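PDB 2QZQ: axin interactor, dorsalization-associated protein from Danio rerio, which acts as a ventralizing factor in the embryo by binding axin, disrupting axin homodimers and so inhibiting axin-mediated JNK activation. Local coordinates for residues I23-A28 with S101-A106; Q30-Y35 with Y93-R98; T37-V40 with I46-N49; L16-E21 with A84-E89. One frame throughout, in Å; residues are numbered along the deposited sequence.

Interaction 1 of 4, residues I23-A28 with S101-A106; sequences IGLKDA and STKCFA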
loop_
_atom_site.group_PDB
_atom_site.type_symbol
_atom_site.label_atom_id
_atom_site.label_comp_id
_atom_site.label_asym_id
_atom_site.label_seq_id
_atom_site.Cartn_x
_atom_site.Cartn_y
_atom_site.Cartn_z
ATOM N N ILE A 23 8.503 -4.201 3.500
ATOM C CA ILE A 23 8.949 -3.211 2.545
ATOM C C ILE A 23 10.464 -3.062 2.651
ATOM O O ILE A 23 11.018 -2.910 3.757
ATOM C CB ILE A 23 8.188 -1.851 2.685
ATOM C CG1 ILE A 23 8.595 -0.876 1.553
ATOM C CG2 ILE A 23 8.395 -1.208 4.047
ATOM C CD1 ILE A 23 7.793 0.457 1.596
ATOM N N GLY A 24 11.123 -3.143 1.499
ATOM C CA GLY A 24 12.552 -2.896 1.375
ATOM C C GLY A 24 12.821 -1.419 1.171
ATOM O O GLY A 24 12.200 -0.765 0.304
ATOM N N LEU A 25 13.739 -0.892 1.972
ATOM C CA LEU A 25 14.168 0.501 1.865
ATOM C C LEU A 25 15.650 0.567 2.243
ATOM O O LEU A 25 16.099 -0.126 3.160
ATOM C CB LEU A 25 13.322 1.399 2.791
ATOM C CG LEU A 25 11.802 1.514 2.570
ATOM C CD1 LEU A 25 11.077 2.132 3.798
ATOM C CD2 LEU A 25 11.464 2.321 1.342
ATOM N N LYS A 26 16.432 1.364 1.524
ATOM C CA LYS A 26 17.869 1.416 1.794
ATOM C C LYS A 26 18.112 1.821 3.257
ATOM O O LYS A 26 19.057 1.387 3.883
ATOM C CB LYS A 26 18.560 2.423 0.861
ATOM C CG LYS A 26 18.793 1.921 -0.562
ATOM C CD LYS A 26 18.516 3.009 -1.624
ATOM C CE LYS A 26 19.755 3.788 -2.047
ATOM N NZ LYS A 26 19.657 4.143 -3.520
ATOM N N ASP A 27 17.215 2.632 3.782
ATOM C CA ASP A 27 17.354 3.202 5.125
ATOM C C ASP A 27 16.193 2.724 6.003
ATOM O O ASP A 27 15.793 3.431 6.920
ATOM C CB ASP A 27 17.403 4.739 5.046
ATOM C CG ASP A 27 16.247 5.330 4.244
ATOM O OD1 ASP A 27 15.410 4.557 3.705
ATOM O OD2 ASP A 27 16.171 6.576 4.149
ATOM N N ALA A 28 15.676 1.505 5.743
ATOM C CA ALA A 28 14.496 0.985 6.471
ATOM C C ALA A 28 14.632 1.115 7.993
ATOM O O ALA A 28 13.755 1.655 8.654
ATOM C CB ALA A 28 14.222 -0.492 6.107
ATOM N N SER A 101 5.864 12.126 7.707
ATOM C CA SER A 101 6.187 12.447 6.326
ATOM C C SER A 101 5.868 11.184 5.516
ATOM O O SER A 101 6.018 10.074 6.010
ATOM C CB SER A 101 7.674 12.789 6.216
ATOM O OG SER A 101 8.135 12.939 4.861
ATOM N N THR A 102 5.375 11.382 4.303
ATOM C CA THR A 102 5.282 10.312 3.319
ATOM C C THR A 102 6.645 10.249 2.642
ATOM O O THR A 102 7.116 11.239 2.108
ATOM C CB THR A 102 4.230 10.621 2.262
ATOM O OG1 THR A 102 2.972 10.833 2.900
ATOM C CG2 THR A 102 4.110 9.456 1.297
ATOM N N LYS A 103 7.297 9.098 2.709
ATOM C CA LYS A 103 8.616 8.921 2.126
ATOM C C LYS A 103 8.493 8.515 0.670
ATOM O O LYS A 103 9.223 8.987 -0.207
ATOM C CB LYS A 103 9.310 7.787 2.873
ATOM C CG LYS A 103 10.753 7.500 2.438
ATOM C CD LYS A 103 11.328 6.476 3.434
ATOM C CE LYS A 103 12.764 6.189 3.164
ATOM N NZ LYS A 103 13.564 7.370 3.614
ATOM N N CYS A 104 7.569 7.601 0.412
ATOM C CA CYS A 104 7.490 6.996 -0.919
ATOM C C CYS A 104 6.164 6.282 -1.038
ATOM O O CYS A 104 5.434 6.137 -0.055
ATOM C CB CYS A 104 8.666 6.024 -1.116
ATOM S SG CYS A 104 8.758 4.705 0.168
ATOM N N PHE A 105 5.835 5.865 -2.257
ATOM C CA PHE A 105 4.591 5.163 -2.501
ATOM C C PHE A 105 4.733 4.090 -3.593
ATOM O O PHE A 105 5.675 4.086 -4.408
ATOM C CB PHE A 105 3.477 6.146 -2.866
ATOM C CG PHE A 105 3.674 6.819 -4.223
ATOM C CD1 PHE A 105 4.533 7.901 -4.362
ATOM C CD2 PHE A 105 3.006 6.346 -5.348
ATOM C CE1 PHE A 105 4.703 8.526 -5.597
ATOM C CE2 PHE A 105 3.162 6.961 -6.609
ATOM C CZ PHE A 105 4.013 8.042 -6.739
ATOM N N ALA A 106 3.782 3.174 -3.579
ATOM C CA ALA A 106 3.676 2.130 -4.596
ATOM C C ALA A 106 2.221 2.145 -4.982
ATOM O O ALA A 106 1.362 2.548 -4.195
ATOM C CB ALA A 106 4.049 0.758 -4.005
#
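Lys103 meets Asp27 in a salt bridge that closes the gap between strand 99-109 and the turn following strand 15-24. Lys103 CG stands anti to the backbone N (chi1 -177°), and the chain runs extended to CE before bending at the last torsion (74°), which brings Lys103 NZ to 2.8 Å from Asp27 OD2. NZ comes in on the syn side of that oxygen, 22° out of the carboxylate plane, while Lys103 CE lies 3.2 Å from Asp27 OD1. The turn is a type I beta turn, closed by Ala28 N bonding to Leu25 O at 3.1 Å, and it presents the carboxylate to the lysine from the opposite direction. With an asparagine in place of Asp27, the ammonium group of Lys103 would probably lose its countercharge here and be freer to swing away. This contact spans the two layers of the C-terminal, C2-type beta sandwich at one end, where charge at the partly exposed margin gives way to apolar packing inside. The next residue, Cys104, makes the inner half: its SG touches Leu25 CD2 at 3.8 Å. Phe90 and Leu122 line the same region, the former against Leu25 and the latter against Cys104.

Interaction 2 of 4, residues Q30-Y35 with Y93-R98; sequences QCIDPY and YKPKKR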
loop_
_atom_site.group_PDB
_atom_site.type_symbol
_atom_site.label_atom_id
_atom_site.label_comp_id
_atom_site.label_asym_id
_atom_site.label_seq_id
_atom_site.Cartn_x
_atom_site.Cartn_y
_atom_site.Cartn_z
ATOM N N GLN A 30 16.312 3.000 9.894
ATOM C CA GLN A 30 16.340 4.383 10.396
ATOM C C GLN A 30 14.963 5.002 10.562
ATOM O O GLN A 30 14.818 6.046 11.257
ATOM C CB GLN A 30 17.136 5.280 9.443
ATOM C CG GLN A 30 18.555 4.801 9.157
ATOM C CD GLN A 30 19.437 5.892 8.602
ATOM O OE1 GLN A 30 18.979 6.778 7.859
ATOM N NE2 GLN A 30 20.725 5.847 8.965
ATOM N N CYS A 31 13.970 4.428 9.874
ATOM C CA CYS A 31 12.646 5.007 9.812
ATOM C C CYS A 31 11.928 4.763 11.122
ATOM O O CYS A 31 11.822 3.628 11.592
ATOM C CB CYS A 31 11.819 4.466 8.606
ATOM S SG CYS A 31 12.584 4.822 7.017
ATOM N N ILE A 32 11.477 5.861 11.720
ATOM C CA ILE A 32 10.845 5.855 13.037
ATOM C C ILE A 32 9.322 5.755 12.935
ATOM O O ILE A 32 8.685 6.508 12.186
ATOM C CB ILE A 32 11.236 7.155 13.852
ATOM C CG1 ILE A 32 12.771 7.331 13.918
ATOM C CG2 ILE A 32 10.590 7.120 15.230
ATOM C CD1 ILE A 32 13.537 6.128 14.510
ATOM N N ASP A 33 8.752 4.808 13.677
ATOM C CA ASP A 33 7.296 4.593 13.747
ATOM C C ASP A 33 6.699 4.457 12.343
ATOM O O ASP A 33 5.768 5.179 11.970
ATOM C CB ASP A 33 6.606 5.716 14.523
ATOM C CG ASP A 33 7.015 5.742 15.995
ATOM O OD1 ASP A 33 7.544 4.737 16.487
ATOM O OD2 ASP A 33 6.793 6.779 16.638
ATOM N N PRO A 34 7.247 3.521 11.566
ATOM C CA PRO A 34 6.794 3.397 10.168
ATOM C C PRO A 34 5.403 2.782 10.046
ATOM O O PRO A 34 5.035 1.867 10.805
ATOM C CB PRO A 34 7.846 2.482 9.541
ATOM C CG PRO A 34 8.321 1.625 10.682
ATOM C CD PRO A 34 8.305 2.546 11.910
ATOM N N TYR A 35 4.631 3.268 9.086
ATOM C CA TYR A 35 3.356 2.623 8.763
ATOM C C TYR A 35 2.979 2.872 7.313
ATOM O O TYR A 35 3.655 3.606 6.601
ATOM C CB TYR A 35 2.227 3.051 9.706
ATOM C CG TYR A 35 1.787 4.491 9.571
ATOM C CD1 TYR A 35 2.473 5.523 10.238
ATOM C CD2 TYR A 35 0.685 4.829 8.785
ATOM C CE1 TYR A 35 2.059 6.859 10.119
ATOM C CE2 TYR A 35 0.265 6.155 8.650
ATOM C CZ TYR A 35 0.951 7.164 9.345
ATOM O OH TYR A 35 0.535 8.472 9.211
ATOM N N TYR A 93 7.873 8.963 11.084
ATOM C CA TYR A 93 8.033 10.165 11.910
ATOM C C TYR A 93 9.424 10.733 11.702
ATOM O O TYR A 93 10.402 10.025 11.912
ATOM C CB TYR A 93 7.873 9.787 13.396
ATOM C CG TYR A 93 8.124 10.959 14.336
ATOM C CD1 TYR A 93 7.183 11.975 14.449
ATOM C CD2 TYR A 93 9.302 11.046 15.082
ATOM C CE1 TYR A 93 7.386 13.071 15.317
ATOM C CE2 TYR A 93 9.515 12.124 15.955
ATOM C CZ TYR A 93 8.561 13.134 16.057
ATOM O OH TYR A 93 8.758 14.219 16.906
ATOM N N LYS A 94 9.514 12.013 11.332
ATOM C CA LYS A 94 10.824 12.665 11.123
ATOM C C LYS A 94 11.197 13.452 12.383
ATOM O O LYS A 94 10.574 14.490 12.684
ATOM C CB LYS A 94 10.793 13.594 9.908
ATOM C CG LYS A 94 10.650 12.863 8.573
ATOM C CD LYS A 94 10.700 13.872 7.441
ATOM C CE LYS A 94 12.021 13.821 6.662
ATOM N NZ LYS A 94 11.800 14.406 5.283
ATOM N N PRO A 95 12.185 12.953 13.148
ATOM C CA PRO A 95 12.415 13.559 14.472
ATOM C C PRO A 95 12.917 15.001 14.459
ATOM O O PRO A 95 12.696 15.732 15.442
ATOM C CB PRO A 95 13.474 12.630 15.107
ATOM C CG PRO A 95 13.446 11.395 14.294
ATOM C CD PRO A 95 13.095 11.825 12.907
ATOM N N LYS A 96 13.631 15.398 13.400
ATOM C CA LYS A 96 14.062 16.800 13.257
ATOM C C LYS A 96 12.907 17.756 12.899
ATOM O O LYS A 96 13.045 18.971 13.043
ATOM C CB LYS A 96 15.206 16.946 12.241
ATOM C CG LYS A 96 16.586 16.465 12.755
ATOM C CD LYS A 96 17.628 16.433 11.622
ATOM C CE LYS A 96 19.024 16.059 12.152
ATOM N NZ LYS A 96 19.075 14.603 12.403
ATOM N N LYS A 97 11.792 17.213 12.415
ATOM C CA LYS A 97 10.675 18.010 11.903
ATOM C C LYS A 97 9.489 17.906 12.836
ATOM O O LYS A 97 8.615 18.764 12.834
ATOM C CB LYS A 97 10.250 17.514 10.511
ATOM C CG LYS A 97 11.320 17.644 9.438
ATOM C CD LYS A 97 11.742 19.094 9.227
ATOM C CE LYS A 97 12.718 19.212 8.078
ATOM N NZ LYS A 97 12.786 20.605 7.584
ATOM N N ARG A 98 9.478 16.864 13.648
ATOM C CA ARG A 98 8.393 16.594 14.575
ATOM C C ARG A 98 7.030 16.409 13.885
ATOM O O ARG A 98 5.976 16.759 14.435
ATOM C CB ARG A 98 8.337 17.693 15.654
ATOM C CG ARG A 98 9.684 17.907 16.327
ATOM C CD ARG A 98 9.573 18.930 17.491
ATOM N NE ARG A 98 8.495 18.551 18.403
ATOM C CZ ARG A 98 8.567 17.518 19.223
ATOM N NH1 ARG A 98 9.680 16.810 19.221
ATOM N NH2 ARG A 98 7.554 17.201 20.035
#
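Ile32 and Tyr93 are joined by one short backbone bond, from Tyr93 N to Ile32 O at 2.8 Å. The bond is nearly straight, 175° at the hydrogen, with the donor tilted slightly from the carbonyl plane. This is the tight part of the contact. Around it the chains come close enough for Tyr93 CB to lie 3.6 Å from Ile32 O, and for Ile32 CB to lie at the same 3.6 Å from Tyr93 O.

Farther out the fit is looser. Ile32 CG2 reaches Tyr93 CD2 at 4.1 Å, meeting the ring obliquely, while the other branch, CG1, goes to Pro95 CG, also 4.1 Å away. The first torsion of Ile32 (-53°) explains this, since it sets CG2 anti to the backbone N and CG1 anti to the carbonyl carbon, turning CG2 to the Tyr93 ring and CG1 to Pro95. Asp33 adds a light touch through its CB, and its side chain, like Pro95, stands in solvent. Beyond Pro95 the turn is held from within, because Lys94 O accepts from both Lys97 N and Arg98 N.

At Asp33, whose backbone is in the left-handed region, the chain turns a corner into strand 34-41. There Tyr35 pairs with Lys91 of strand 85-94, while Cys31, just before the corner, packs on Phe90 and His92 of that strand and on Lys103 of strand 99-109. The contact thus lies at the solvent-exposed end of two neighbouring antiparallel strands in the C2 sandwich.

Interaction 3 of 4, residues T37-V40 with I46-N49; sequences TVSV and IDLN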
loop_
_atom_site.group_PDB
_atom_site.type_symbol
_atom_site.label_atom_id
_atom_site.label_comp_id
_atom_site.label_asym_id
_atom_site.label_seq_id
_atom_site.Cartn_x
_atom_site.Cartn_y
_atom_site.Cartn_z
ATOM N N THR A 37 -0.301 3.713 4.538
ATOM C CA THR A 37 -1.641 4.129 4.232
ATOM C C THR A 37 -2.001 3.504 2.900
ATOM O O THR A 37 -1.282 3.682 1.894
ATOM C CB THR A 37 -1.748 5.642 4.125
ATOM O OG1 THR A 37 -1.491 6.202 5.406
ATOM C CG2 THR A 37 -3.166 6.091 3.684
ATOM N N VAL A 38 -3.104 2.773 2.928
ATOM C CA VAL A 38 -3.642 2.099 1.746
ATOM C C VAL A 38 -4.940 2.801 1.349
ATOM O O VAL A 38 -5.888 2.918 2.146
ATOM C CB VAL A 38 -3.898 0.581 1.991
ATOM C CG1 VAL A 38 -4.424 -0.143 0.677
ATOM C CG2 VAL A 38 -2.653 -0.127 2.542
ATOM N N SER A 39 -4.958 3.284 0.108
ATOM C CA SER A 39 -6.107 3.941 -0.442
ATOM C C SER A 39 -6.412 3.346 -1.835
ATOM O O SER A 39 -5.547 2.724 -2.454
ATOM C CB SER A 39 -5.869 5.451 -0.533
ATOM O OG SER A 39 -4.778 5.788 -1.378
ATOM N N VAL A 40 -7.656 3.531 -2.282
ATOM C CA VAL A 40 -8.073 3.143 -3.628
ATOM C C VAL A 40 -8.557 4.420 -4.310
ATOM O O VAL A 40 -9.514 5.063 -3.833
ATOM C CB VAL A 40 -9.182 2.078 -3.595
ATOM C CG1 VAL A 40 -9.542 1.629 -5.019
ATOM C CG2 VAL A 40 -8.724 0.850 -2.763
ATOM N N ILE A 46 -8.977 10.489 -7.020
ATOM C CA ILE A 46 -10.018 10.668 -6.001
ATOM C C ILE A 46 -10.313 9.358 -5.304
ATOM O O ILE A 46 -10.493 8.331 -5.961
ATOM C CB ILE A 46 -11.363 11.223 -6.607
ATOM C CG1 ILE A 46 -11.143 12.533 -7.381
ATOM C CG2 ILE A 46 -12.476 11.362 -5.521
ATOM C CD1 ILE A 46 -10.270 13.586 -6.685
ATOM N N ASP A 47 -10.367 9.404 -3.969
ATOM C CA ASP A 47 -10.742 8.255 -3.144
ATOM C C ASP A 47 -12.087 7.621 -3.484
ATOM O O ASP A 47 -13.121 8.292 -3.499
ATOM C CB ASP A 47 -10.728 8.621 -1.672
ATOM C CG ASP A 47 -9.330 8.671 -1.113
ATOM O OD1 ASP A 47 -8.591 7.664 -1.208
ATOM O OD2 ASP A 47 -8.975 9.736 -0.602
ATOM N N LEU A 48 -12.039 6.325 -3.776
ATOM C CA LEU A 48 -13.220 5.534 -4.092
ATOM C C LEU A 48 -13.695 4.809 -2.835
ATOM O O LEU A 48 -14.832 4.341 -2.770
ATOM C CB LEU A 48 -12.884 4.514 -5.183
ATOM C CG LEU A 48 -12.717 5.018 -6.622
ATOM C CD1 LEU A 48 -11.918 3.988 -7.404
ATOM C CD2 LEU A 48 -14.079 5.251 -7.283
ATOM N N ASN A 49 -12.795 4.722 -1.854
ATOM C CA ASN A 49 -12.964 3.963 -0.621
ATOM C C ASN A 49 -12.419 4.790 0.551
ATOM O O ASN A 49 -11.638 5.743 0.330
ATOM C CB ASN A 49 -12.119 2.680 -0.641
ATOM C CG ASN A 49 -12.632 1.615 -1.594
ATOM O OD1 ASN A 49 -13.648 1.780 -2.286
ATOM N ND2 ASN A 49 -11.921 0.500 -1.627
HETATM O O HOH W 1 -9.060 5.096 -0.395
#
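Asn49 turns one face of its amide to Val40: Val40 CB lies over the plane, 4.0 Å from Asn49 CG, and Val40 CG2 sits 4.2 Å from that same Asn49 CG. The carboxylate of Asp47 reaches the strand through OD1, which comes within 3.6 Å of Ser39 CB and also forms a salt bridge with Lys41. If Asn49 were an alanine, the amide would be gone, and the flank of Val40 beneath it would probably lose its cover.

Val40 is gripped on other sides too. Its carbonyl O takes an almost straight bond (178°) from Leu48 N at 2.8 Å, and Asp47 CA adds a CH...O contact to Val40 O at 3.5 Å. The first torsion of Val40 (-177°) places CG1 anti to the backbone N, where it meets Leu48 CD1 at 4.1 Å, the two side chains crossing at about a right angle. Through these contacts the connection between strand 34-41 and the short outermost strand 52-53, adjacent and antiparallel in the C2 sandwich, is folded back on the end of the first strand.

A water completes the junction. It accepts from Val40 N at 2.8 Å and lies 2.7 Å from Asp47 OD1, with Asn49 O also within its donating range, so it can link the strand N-H to loop oxygens, though it has fewer protons than nearby acceptors. Leu48 O is bonded by Arg75.

Interaction 4 of 4, residues L16-E21 with A84-E89; sequences LTLTIE and AAIFFE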
loop_
_atom_site.group_PDB
_atom_site.type_symbol
_atom_site.label_atom_id
_atom_site.label_comp_id
_atom_site.label_asym_id
_atom_site.label_seq_id
_atom_site.Cartn_x
_atom_site.Cartn_y
_atom_site.Cartn_z
ATOM N N LEU A 16 -10.927 -8.586 -2.097
ATOM C CA LEU A 16 -9.488 -8.710 -2.128
ATOM C C LEU A 16 -8.902 -8.399 -0.762
ATOM O O LEU A 16 -9.279 -7.407 -0.133
ATOM C CB LEU A 16 -8.903 -7.779 -3.207
ATOM C CG LEU A 16 -7.371 -7.620 -3.309
ATOM C CD1 LEU A 16 -6.688 -8.895 -3.770
ATOM C CD2 LEU A 16 -7.018 -6.450 -4.204
ATOM N N THR A 17 -8.041 -9.305 -0.305
ATOM C CA THR A 17 -7.151 -9.086 0.823
ATOM C C THR A 17 -5.730 -8.911 0.320
ATOM O O THR A 17 -5.224 -9.734 -0.454
ATOM C CB THR A 17 -7.179 -10.246 1.822
ATOM O OG1 THR A 17 -8.547 -10.513 2.171
ATOM C CG2 THR A 17 -6.368 -9.882 3.131
ATOM N N LEU A 18 -5.094 -7.823 0.745
ATOM C CA LEU A 18 -3.668 -7.646 0.468
ATOM C C LEU A 18 -2.890 -7.782 1.753
ATOM O O LEU A 18 -3.096 -6.984 2.695
ATOM C CB LEU A 18 -3.405 -6.284 -0.171
ATOM C CG LEU A 18 -4.079 -6.047 -1.518
ATOM C CD1 LEU A 18 -3.989 -4.581 -1.937
ATOM C CD2 LEU A 18 -3.518 -6.988 -2.572
ATOM N N THR A 19 -2.031 -8.798 1.816
ATOM C CA THR A 19 -1.145 -8.971 2.950
ATOM C C THR A 19 0.085 -8.136 2.673
ATOM O O THR A 19 0.766 -8.342 1.684
ATOM C CB THR A 19 -0.705 -10.451 3.097
ATOM O OG1 THR A 19 -1.872 -11.280 3.191
ATOM C CG2 THR A 19 0.187 -10.660 4.340
ATOM N N ILE A 20 0.374 -7.191 3.551
ATOM C CA ILE A 20 1.598 -6.421 3.410
ATOM C C ILE A 20 2.614 -7.189 4.211
ATOM O O ILE A 20 2.540 -7.256 5.455
ATOM C CB ILE A 20 1.455 -4.974 3.955
ATOM C CG1 ILE A 20 0.342 -4.205 3.223
ATOM C CG2 ILE A 20 2.806 -4.251 3.928
ATOM C CD1 ILE A 20 -0.005 -2.855 3.882
ATOM N N GLU A 21 3.552 -7.802 3.493
ATOM C CA GLU A 21 4.543 -8.653 4.126
ATOM C C GLU A 21 5.656 -7.796 4.678
ATOM O O GLU A 21 5.898 -7.786 5.869
ATOM C CB GLU A 21 5.069 -9.704 3.145
ATOM C CG GLU A 21 3.913 -10.586 2.629
ATOM C CD GLU A 21 4.328 -11.655 1.619
ATOM O OE1 GLU A 21 5.383 -11.516 0.976
ATOM O OE2 GLU A 21 3.565 -12.637 1.469
ATOM N N ALA A 84 -9.181 2.470 -11.760
ATOM C CA ALA A 84 -8.816 2.566 -10.340
ATOM C C ALA A 84 -7.418 2.007 -10.078
ATOM O O ALA A 84 -6.890 1.183 -10.846
ATOM C CB ALA A 84 -9.834 1.873 -9.474
ATOM N N ALA A 85 -6.795 2.497 -9.012
ATOM C CA ALA A 85 -5.527 1.935 -8.558
ATOM C C ALA A 85 -5.516 1.912 -7.034
ATOM O O ALA A 85 -6.134 2.761 -6.378
ATOM C CB ALA A 85 -4.369 2.753 -9.065
ATOM N N ILE A 86 -4.825 0.927 -6.488
ATOM C CA ILE A 86 -4.604 0.827 -5.051
ATOM C C ILE A 86 -3.203 1.409 -4.750
ATOM O O ILE A 86 -2.194 0.958 -5.321
ATOM C CB ILE A 86 -4.680 -0.646 -4.574
ATOM C CG1 ILE A 86 -5.957 -1.341 -5.110
ATOM C CG2 ILE A 86 -4.663 -0.747 -3.027
ATOM C CD1 ILE A 86 -6.015 -2.816 -4.753
ATOM N N PHE A 87 -3.159 2.377 -3.837
ATOM C CA PHE A 87 -1.913 3.029 -3.414
ATOM C C PHE A 87 -1.470 2.557 -2.045
ATOM O O PHE A 87 -2.298 2.256 -1.197
ATOM C CB PHE A 87 -2.138 4.540 -3.345
ATOM C CG PHE A 87 -2.041 5.206 -4.667
ATOM C CD1 PHE A 87 -0.853 5.799 -5.060
ATOM C CD2 PHE A 87 -3.132 5.227 -5.531
ATOM C CE1 PHE A 87 -0.751 6.418 -6.354
ATOM C CE2 PHE A 87 -3.040 5.828 -6.794
ATOM C CZ PHE A 87 -1.843 6.421 -7.196
ATOM N N PHE A 88 -0.150 2.494 -1.847
ATOM C CA PHE A 88 0.468 2.124 -0.597
ATOM C C PHE A 88 1.483 3.224 -0.368
ATOM O O PHE A 88 2.406 3.365 -1.170
ATOM C CB PHE A 88 1.198 0.776 -0.714
ATOM C CG PHE A 88 0.332 -0.309 -1.273
ATOM C CD1 PHE A 88 -0.374 -1.153 -0.437
ATOM C CD2 PHE A 88 0.163 -0.425 -2.655
ATOM C CE1 PHE A 88 -1.227 -2.146 -0.973
ATOM C CE2 PHE A 88 -0.663 -1.401 -3.180
ATOM C CZ PHE A 88 -1.374 -2.244 -2.341
ATOM N N GLU A 89 1.239 4.040 0.653
ATOM C CA GLU A 89 2.135 5.164 0.993
ATOM C C GLU A 89 2.829 4.822 2.291
ATOM O O GLU A 89 2.162 4.588 3.280
ATOM C CB GLU A 89 1.346 6.444 1.194
ATOM C CG GLU A 89 0.687 6.979 -0.072
ATOM C CD GLU A 89 -0.122 8.217 0.218
ATOM O OE1 GLU A 89 -1.247 8.073 0.748
ATOM O OE2 GLU A 89 0.382 9.317 -0.064
#
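Leu18 reaches across from strand 15-24 to Ile86 and Phe88 of strand 85-94. Its CB points toward the other strand but makes no contact there, and CG likewise serves only to carry the branch inward. With CG anti to the carbonyl carbon (chi1 -62°), the side chain is set so that CD1 makes the whole contact. That methyl lies 3.5 Å from Phe88 CZ and 3.8 Å from Phe88 CE1, at the edge of the ring and in its plane; the two side chains cross at about a right angle, and the ring face is not involved. The same Leu18 CD1 also meets Ile86 CD1 at 3.9 Å and Ile86 CG2 at 4.0 Å, so one methyl touches both Ile86 and Phe88.

Leu16, two residues earlier, extends the patch: its CD2 meets Ile86 CD1 tip to tip at 3.8 Å. Ile86 CD1 is therefore shared by two leucines of the facing strand.

The strand axes are 11.5 Å apart and cross at -25°, the geometry of facing layers in a beta sandwich, here the centre of the C2 domain. Met108 of strand 99-109 packs on both Ile86 and Phe88, and Leu144 and Leu146 also touch the Phe88 side chain.

No hydrogen bond joins these two strands. Their attachment is made of methyl and ring-edge contacts among buried side chains, so it rests on close fit and the exclusion of water and carries little directional preference of its own.

Overall arrangement
From the N terminus, strand 15-24 and its following turn supply the first halves of interactions 4 and 1, and strand 34-41 with the corner before it supplies those of interactions 2 and 3. Interaction 3 closes first, a short loop at 46-49 nested inside the other three. Interaction 4 closes next at 84-89 and crosses both 2 and 1, because their first segments fall within its loop and their second segments beyond it. Interaction 2 then closes at 93-98, nested inside interaction 1, which ends at 101-106. Interactions 4 and 1 bridge the two layers of the sandwich, whereas 2 and 3 tie neighbouring parts of one layer; strand 85-94 links 4 to 2.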